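Local coordinates for protein extracellular ligand-binding receptor (Verminephrobacter eiseniae, PDB 4M88) that probably captures an amino acid or a related small solute outside the cytoplasm and delivers it to an ABC transporter for uptake, at residues Gly23-Ile28 and Leu48-Asp53; Ala82-Met87 and Glu108-Pro113; His135-Gly140 and Gly171-Asn176. All blocks are in the same frame, centred on the assembly; numbering follows the deposited sequence.

Interaction 1: residues Gly23-Ile28 and Leu48-Asp53; sequences GLNQGI and LFEADD
Asn25 reaches from helix 18-37 to Glu50 on strand 45-52, its ND2 giving a hydrogen to Glu50 OE2 at 2.9 Å with an N-H...O angle of 157°. Glu50 OE2 lies near the amide plane of Asn25 and is met on its anti side, somewhat out of the carboxylate plane, the amide and carboxylate turned 57° apart. With CG anti to the backbone N, the amide leans from the helix toward the strand. Beside the bond, Leu48 CD2 touches Asn25 ND2 at 3.6 Å and Ile28 CG2 at 3.8 Å, the side chains of Ile28 and Leu48 crossing at about a right angle. Further out, Gln9 OE1 on strand 4-11 takes a second bond from ND2, and Lys29 NZ donates to Asn25 OD1, so both ends of the amide are engaged and its rotation is fixed. A leucine in place of Asn25 would probably leave Glu50 OE2 and Gln9 OE1 without their shared donor and let the carboxylate swing. In this beta-alpha-beta unit segments 23-28 and 48-52 run nearly antiparallel (171°, axes 11.0 Å apart), and one neutral amide ties the helix to both strands, with Lys29, a long and weak ion-pair partner, perhaps easing the charge of Glu50.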
# COMPACT_ATOMS: atom_id res chain seq x y z
N GLY A 23 -9.64 6.18 -3.15
CA GLY A 23 -8.39 6.94 -3.14
C GLY A 23 -7.40 6.46 -4.19
O GLY A 23 -6.84 7.27 -4.94
N LEU A 24 -7.19 5.15 -4.26
CA LEU A 24 -6.36 4.59 -5.33
C LEU A 24 -6.91 4.99 -6.69
O LEU A 24 -6.16 5.37 -7.59
CB LEU A 24 -6.33 3.05 -5.25
CG LEU A 24 -5.47 2.36 -4.21
CD1 LEU A 24 -5.69 0.85 -4.33
CD2 LEU A 24 -4.00 2.69 -4.41
N ASN A 25 -8.23 4.89 -6.84
CA ASN A 25 -8.87 5.20 -8.11
C ASN A 25 -8.68 6.68 -8.49
O ASN A 25 -8.44 7.00 -9.65
CB ASN A 25 -10.36 4.85 -8.02
CG ASN A 25 -11.11 5.08 -9.32
OD1 ASN A 25 -11.97 5.96 -9.40
ND2 ASN A 25 -10.80 4.29 -10.34
N GLN A 26 -8.80 7.56 -7.51
CA GLN A 26 -8.59 9.00 -7.74
C GLN A 26 -7.19 9.29 -8.24
O GLN A 26 -6.99 10.09 -9.17
CB GLN A 26 -8.87 9.78 -6.46
CG GLN A 26 -10.36 9.93 -6.18
CD GLN A 26 -10.66 10.21 -4.71
OE1 GLN A 26 -9.74 10.34 -3.90
NE2 GLN A 26 -11.94 10.29 -4.36
N GLY A 27 -6.20 8.65 -7.64
CA GLY A 27 -4.82 8.86 -8.03
C GLY A 27 -4.55 8.33 -9.43
O GLY A 27 -3.83 8.94 -10.22
N ILE A 28 -5.14 7.18 -9.74
CA ILE A 28 -4.97 6.61 -11.08
C ILE A 28 -5.58 7.54 -12.12
O ILE A 28 -4.93 7.86 -13.13
CB ILE A 28 -5.62 5.22 -11.17
CG1 ILE A 28 -4.87 4.21 -10.29
CG2 ILE A 28 -5.66 4.72 -12.61
CD1 ILE A 28 -5.65 2.90 -10.08
N LEU A 48 -9.46 4.03 -18.55
CA LEU A 48 -9.52 3.16 -17.39
C LEU A 48 -10.91 2.57 -17.28
O LEU A 48 -11.90 3.29 -17.40
CB LEU A 48 -9.22 3.94 -16.11
CG LEU A 48 -9.21 3.11 -14.83
CD1 LEU A 48 -8.00 2.17 -14.77
CD2 LEU A 48 -9.28 4.01 -13.60
N PHE A 49 -11.00 1.27 -17.08
CA PHE A 49 -12.28 0.73 -16.66
C PHE A 49 -12.11 0.22 -15.25
O PHE A 49 -10.99 -0.04 -14.81
CB PHE A 49 -12.77 -0.36 -17.59
CG PHE A 49 -11.99 -1.62 -17.49
CD1 PHE A 49 -12.37 -2.63 -16.61
CD2 PHE A 49 -10.86 -1.81 -18.27
CE1 PHE A 49 -11.64 -3.79 -16.51
CE2 PHE A 49 -10.13 -2.98 -18.19
CZ PHE A 49 -10.51 -3.97 -17.30
N GLU A 50 -13.23 0.09 -14.55
CA GLU A 50 -13.20 -0.28 -13.14
C GLU A 50 -14.14 -1.44 -12.92
O GLU A 50 -15.12 -1.61 -13.66
CB GLU A 50 -13.63 0.90 -12.27
CG GLU A 50 -12.68 2.08 -12.33
CD GLU A 50 -13.37 3.37 -12.71
OE1 GLU A 50 -14.49 3.33 -13.26
OE2 GLU A 50 -12.78 4.44 -12.46
N ALA A 51 -13.86 -2.22 -11.90
CA ALA A 51 -14.73 -3.34 -11.56
C ALA A 51 -14.63 -3.53 -10.06
O ALA A 51 -13.54 -3.44 -9.50
CB ALA A 51 -14.30 -4.59 -12.31
N ASP A 52 -15.77 -3.80 -9.43
CA ASP A 52 -15.84 -3.92 -7.97
C ASP A 52 -15.74 -5.38 -7.54
O ASP A 52 -16.59 -6.19 -7.93
CB ASP A 52 -17.16 -3.30 -7.49
CG ASP A 52 -17.36 -3.38 -5.99
OD1 ASP A 52 -16.38 -3.57 -5.24
OD2 ASP A 52 -18.52 -3.24 -5.55
N ASP A 53 -14.72 -5.72 -6.75
CA ASP A 53 -14.57 -7.08 -6.23
C ASP A 53 -15.21 -7.25 -4.86
O ASP A 53 -15.25 -8.36 -4.32
CB ASP A 53 -13.08 -7.53 -6.22
CG ASP A 53 -12.20 -6.72 -5.24
OD1 ASP A 53 -12.65 -6.41 -4.11
OD2 ASP A 53 -11.03 -6.41 -5.59

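Interaction 2: residues Ala82-Met87 and Glu108-Pro113; sequences AAIKRM and ESLRTP
Leu110 sets its CD2 methyl over one face of the flat peptide group that joins Ile84 to Lys85, almost straight above Lys85 N at 4.0 Å. No aromatic ring takes part in this contact; a second flat group, the Glu108 carboxylate, is approached from above its plane by the Thr112 hydroxyl, OG1 giving its hydrogen to OE2 at 2.6 Å. That bond closes the short, weakly bonded turn carrying Leu110, where Glu108 O also accepts from the backbone N atoms of both Arg111 and Thr112. The second methyl of Leu110, CD1, rests on Ile84 CG2 at 3.9 Å, and the two side chains cross at about a right angle. CG2 of Ile84 sits anti to its own backbone N, which turns this branch toward the leucine. Lys85 adds CB, 4.2 Å from Leu110 CD2, while its amine leads off to a salt bridge with Asp89. The side chains meet through carbon alone, and no hydrogen bond joins the segments. Ile84 also packs on Phe118 of strand 118-119, and Leu110 on Thr153 of helix 152-166. Helix 81-89 flanks the five-stranded parallel sheet, whereas helix 152-166 follows strand 143-149 of the other sheet, so Leu110 touches parts of both lobes in the two-lobed alpha/beta fold of periplasmic binding proteins in the leucine-binding family.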
# COMPACT_ATOMS: atom_id res chain seq x y z
N ALA A 82 -7.62 -11.05 0.39
CA ALA A 82 -8.36 -12.19 -0.13
C ALA A 82 -8.32 -12.20 -1.64
O ALA A 82 -8.15 -13.25 -2.26
CB ALA A 82 -9.81 -12.17 0.36
N ALA A 83 -8.49 -11.02 -2.23
CA ALA A 83 -8.47 -10.85 -3.68
C ALA A 83 -7.14 -11.28 -4.28
O ALA A 83 -7.10 -12.10 -5.19
CB ALA A 83 -8.78 -9.41 -4.05
N ILE A 84 -6.03 -10.70 -3.80
CA ILE A 84 -4.71 -11.06 -4.34
C ILE A 84 -4.37 -12.53 -4.10
O ILE A 84 -3.80 -13.20 -4.97
CB ILE A 84 -3.60 -10.12 -3.80
CG1 ILE A 84 -3.87 -8.68 -4.24
CG2 ILE A 84 -2.21 -10.58 -4.27
CD1 ILE A 84 -3.04 -7.66 -3.46
N LYS A 85 -4.71 -13.04 -2.92
CA LYS A 85 -4.48 -14.45 -2.63
C LYS A 85 -5.23 -15.35 -3.62
O LYS A 85 -4.70 -16.35 -4.11
CB LYS A 85 -4.88 -14.78 -1.19
CG LYS A 85 -4.67 -16.24 -0.79
CD LYS A 85 -4.73 -16.40 0.74
CE LYS A 85 -4.33 -17.81 1.15
NZ LYS A 85 -5.23 -18.83 0.53
N ARG A 86 -6.47 -14.98 -3.93
CA ARG A 86 -7.27 -15.73 -4.90
C ARG A 86 -6.62 -15.66 -6.29
O ARG A 86 -6.57 -16.66 -7.00
CB ARG A 86 -8.70 -15.19 -4.94
CG ARG A 86 -9.63 -15.96 -5.86
CD ARG A 86 -9.82 -17.40 -5.39
NE ARG A 86 -10.86 -18.08 -6.15
CZ ARG A 86 -12.14 -18.14 -5.78
NH1 ARG A 86 -12.54 -17.57 -4.65
NH2 ARG A 86 -13.01 -18.77 -6.55
N MSE A 87 -6.13 -14.48 -6.66
CA MSE A 87 -5.48 -14.29 -7.95
C MSE A 87 -4.30 -15.25 -8.07
O MSE A 87 -4.08 -15.87 -9.11
CB MSE A 87 -4.99 -12.85 -8.12
CG MSE A 87 -4.34 -12.54 -9.47
SE MSE A 87 -3.64 -10.70 -9.53
CE MSE A 87 -2.06 -10.93 -8.41
N GLU A 108 4.21 -10.33 2.77
CA GLU A 108 5.29 -11.16 2.26
C GLU A 108 4.70 -12.39 1.56
O GLU A 108 5.24 -12.85 0.55
CB GLU A 108 6.25 -11.56 3.39
CG GLU A 108 7.50 -12.34 2.95
CD GLU A 108 8.40 -11.58 1.97
OE1 GLU A 108 8.24 -10.34 1.81
OE2 GLU A 108 9.27 -12.22 1.35
N SER A 109 3.58 -12.91 2.08
CA SER A 109 2.98 -14.11 1.51
C SER A 109 2.41 -13.90 0.10
O SER A 109 2.18 -14.87 -0.63
CB SER A 109 1.88 -14.65 2.43
OG SER A 109 0.87 -13.68 2.64
N LEU A 110 2.17 -12.64 -0.28
CA LEU A 110 1.64 -12.32 -1.60
C LEU A 110 2.76 -11.97 -2.59
O LEU A 110 2.58 -11.96 -3.80
CB LEU A 110 0.66 -11.14 -1.50
CG LEU A 110 -0.49 -11.32 -0.51
CD1 LEU A 110 -1.34 -10.06 -0.46
CD2 LEU A 110 -1.33 -12.54 -0.86
N ARG A 111 3.93 -11.70 -2.03
CA ARG A 111 5.07 -11.21 -2.79
C ARG A 111 6.07 -12.33 -3.05
O ARG A 111 6.86 -12.30 -4.01
CB ARG A 111 5.70 -10.08 -1.97
CG ARG A 111 6.89 -9.42 -2.58
CD ARG A 111 7.27 -8.22 -1.75
NE ARG A 111 6.28 -7.16 -1.83
CZ ARG A 111 6.58 -5.89 -2.12
NH1 ARG A 111 5.62 -4.98 -2.18
NH2 ARG A 111 7.84 -5.55 -2.34
N THR A 112 6.03 -13.34 -2.18
CA THR A 112 7.00 -14.43 -2.24
C THR A 112 6.22 -15.73 -2.16
O THR A 112 5.63 -16.04 -1.12
CB THR A 112 8.00 -14.33 -1.07
OG1 THR A 112 8.61 -13.03 -1.08
CG2 THR A 112 9.07 -15.39 -1.19
N PRO A 113 6.20 -16.50 -3.26
CA PRO A 113 6.94 -16.26 -4.51
C PRO A 113 6.33 -15.20 -5.42
O PRO A 113 7.00 -14.78 -6.36
CB PRO A 113 6.88 -17.62 -5.20
CG PRO A 113 5.56 -18.18 -4.76
CD PRO A 113 5.44 -17.76 -3.31

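Interaction 3: residues His135-Gly140 and Gly171-Asn176; sequences HAQMLG and GKIELN
Ahead of Gln137, whose side chain meets Ile173 and Gly171, Ala136 turns its methyl the same way, but Ala136 CB stays 5.2 Å from Ile173 CD1 and packs instead on Leu144. CG of Gln137 presses on Ile173 CD1 at 3.4 Å, a tight approach, and the two side chains run obliquely to each other. Beyond CG the glutamine is extended (chi2 -152°), which carries its amide past the isoleucine to the backbone of Gly171, where NE2 lies 3.3 Å from the carbonyl O. The same NE2 is equally near Gly171 N, a pairing of two donors that cannot bond. Gly171 has a positive phi of 133°, a conformation in which a beta carbon would strike the preceding carbonyl O. The helix then stops: Gly140 has positive phi and closes a Schellman motif with two bonds back into the last turn, one of them Gly140 N to Gln137 O at 3.0 Å. Ile173 lays CD1 against the flank of helix 125-138 and is buried. It also meets Leu144 of strand 143-149 and Val165 of helix 152-166, while Val168 touches both it and Gln137. The contact joins the end of helix 125-138 to the residues leading into edge strand 174-180.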
# COMPACT_ATOMS: atom_id res chain seq x y z
N HIS A 135 13.66 0.88 14.37
CA HIS A 135 13.27 2.17 14.93
C HIS A 135 12.94 2.00 16.41
O HIS A 135 13.34 2.82 17.24
CB HIS A 135 12.08 2.72 14.15
CG HIS A 135 11.52 4.00 14.70
ND1 HIS A 135 12.07 5.23 14.42
CD2 HIS A 135 10.43 4.23 15.47
CE1 HIS A 135 11.35 6.17 15.02
NE2 HIS A 135 10.35 5.59 15.66
N ALA A 136 12.21 0.94 16.74
CA ALA A 136 11.83 0.68 18.12
C ALA A 136 13.07 0.55 19.00
O ALA A 136 13.11 1.07 20.12
CB ALA A 136 10.96 -0.58 18.22
N GLN A 137 14.09 -0.13 18.50
CA GLN A 137 15.33 -0.20 19.25
C GLN A 137 16.01 1.14 19.47
O GLN A 137 16.61 1.37 20.52
CB GLN A 137 16.31 -1.16 18.59
CG GLN A 137 16.05 -2.58 18.98
CD GLN A 137 17.30 -3.41 18.94
OE1 GLN A 137 18.03 -3.38 17.96
NE2 GLN A 137 17.55 -4.15 20.01
N MSE A 138 15.93 2.03 18.49
CA MSE A 138 16.52 3.36 18.64
C MSE A 138 15.70 4.22 19.60
O MSE A 138 16.19 5.24 20.10
CB MSE A 138 16.68 4.03 17.28
CG MSE A 138 17.53 3.21 16.33
SE MSE A 138 18.04 4.18 14.71
CE MSE A 138 16.30 4.38 13.86
N LEU A 139 14.47 3.81 19.88
CA LEU A 139 13.67 4.50 20.90
C LEU A 139 13.95 3.91 22.27
O LEU A 139 13.33 4.29 23.27
CB LEU A 139 12.17 4.40 20.59
CG LEU A 139 11.75 4.90 19.21
CD1 LEU A 139 10.23 4.78 19.01
CD2 LEU A 139 12.20 6.33 19.01
N GLY A 140 14.87 2.95 22.32
CA GLY A 140 15.28 2.36 23.59
C GLY A 140 14.38 1.23 24.04
O GLY A 140 14.40 0.84 25.21
N GLY A 171 20.22 -6.09 19.58
CA GLY A 171 20.13 -7.03 20.68
C GLY A 171 18.73 -7.57 20.86
O GLY A 171 17.87 -7.40 20.00
N LYS A 172 18.50 -8.21 22.01
CA LYS A 172 17.25 -8.91 22.27
C LYS A 172 16.07 -7.99 22.58
O LYS A 172 16.14 -7.13 23.45
CB LYS A 172 17.43 -9.91 23.42
CG LYS A 172 18.16 -11.17 23.05
CD LYS A 172 17.72 -12.33 23.92
CE LYS A 172 18.27 -12.24 25.33
NZ LYS A 172 18.09 -13.52 26.08
N ILE A 173 14.98 -8.19 21.84
CA ILE A 173 13.71 -7.56 22.15
C ILE A 173 12.72 -8.66 22.49
O ILE A 173 12.63 -9.65 21.75
CB ILE A 173 13.14 -6.78 20.95
CG1 ILE A 173 14.05 -5.62 20.58
CG2 ILE A 173 11.74 -6.25 21.26
CD1 ILE A 173 13.57 -4.90 19.36
N GLU A 174 11.99 -8.50 23.58
CA GLU A 174 10.93 -9.44 23.89
C GLU A 174 9.71 -9.06 23.09
O GLU A 174 9.32 -7.89 23.06
CB GLU A 174 10.59 -9.43 25.38
CG GLU A 174 9.43 -10.36 25.73
CD GLU A 174 9.02 -10.27 27.19
OE1 GLU A 174 9.67 -9.50 27.94
OE2 GLU A 174 8.06 -10.96 27.58
N LEU A 175 9.10 -10.03 22.42
CA LEU A 175 7.96 -9.75 21.57
C LEU A 175 6.71 -10.51 22.01
O LEU A 175 6.78 -11.72 22.23
CB LEU A 175 8.30 -10.10 20.12
CG LEU A 175 7.14 -10.03 19.12
CD1 LEU A 175 6.72 -8.59 18.86
CD2 LEU A 175 7.54 -10.73 17.82
N ASN A 176 5.58 -9.82 22.13
CA ASN A 176 4.31 -10.50 22.35
C ASN A 176 3.36 -10.19 21.21
O ASN A 176 3.28 -9.04 20.79
CB ASN A 176 3.68 -10.08 23.67
CG ASN A 176 4.45 -10.57 24.87
OD1 ASN A 176 5.03 -11.66 24.85
ND2 ASN A 176 4.48 -9.77 25.93

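In the fold
Interactions 1 and 2 belong to the first lobe, the former on its parallel sheet and the latter on a helix flanking it; interaction 3 lies in the second lobe. The first two have centres 20 Å apart yet meet directly: Asp53 OD2, just past the end of strand 45-52, packs on Ala83 CB of helix 81-89 at 4.1 Å. Interaction 3 lies across the chain's centre from interaction 1, about 39 Å between centres and about 25 Å between nearest atoms. Interaction 2 is intermediate, about 29 Å from interaction 3 between centres and about 15 Å between nearest atoms. In this family the solute is held between the lobes; interaction 2 probably lies nearer that interface, interaction 3 being peripheral.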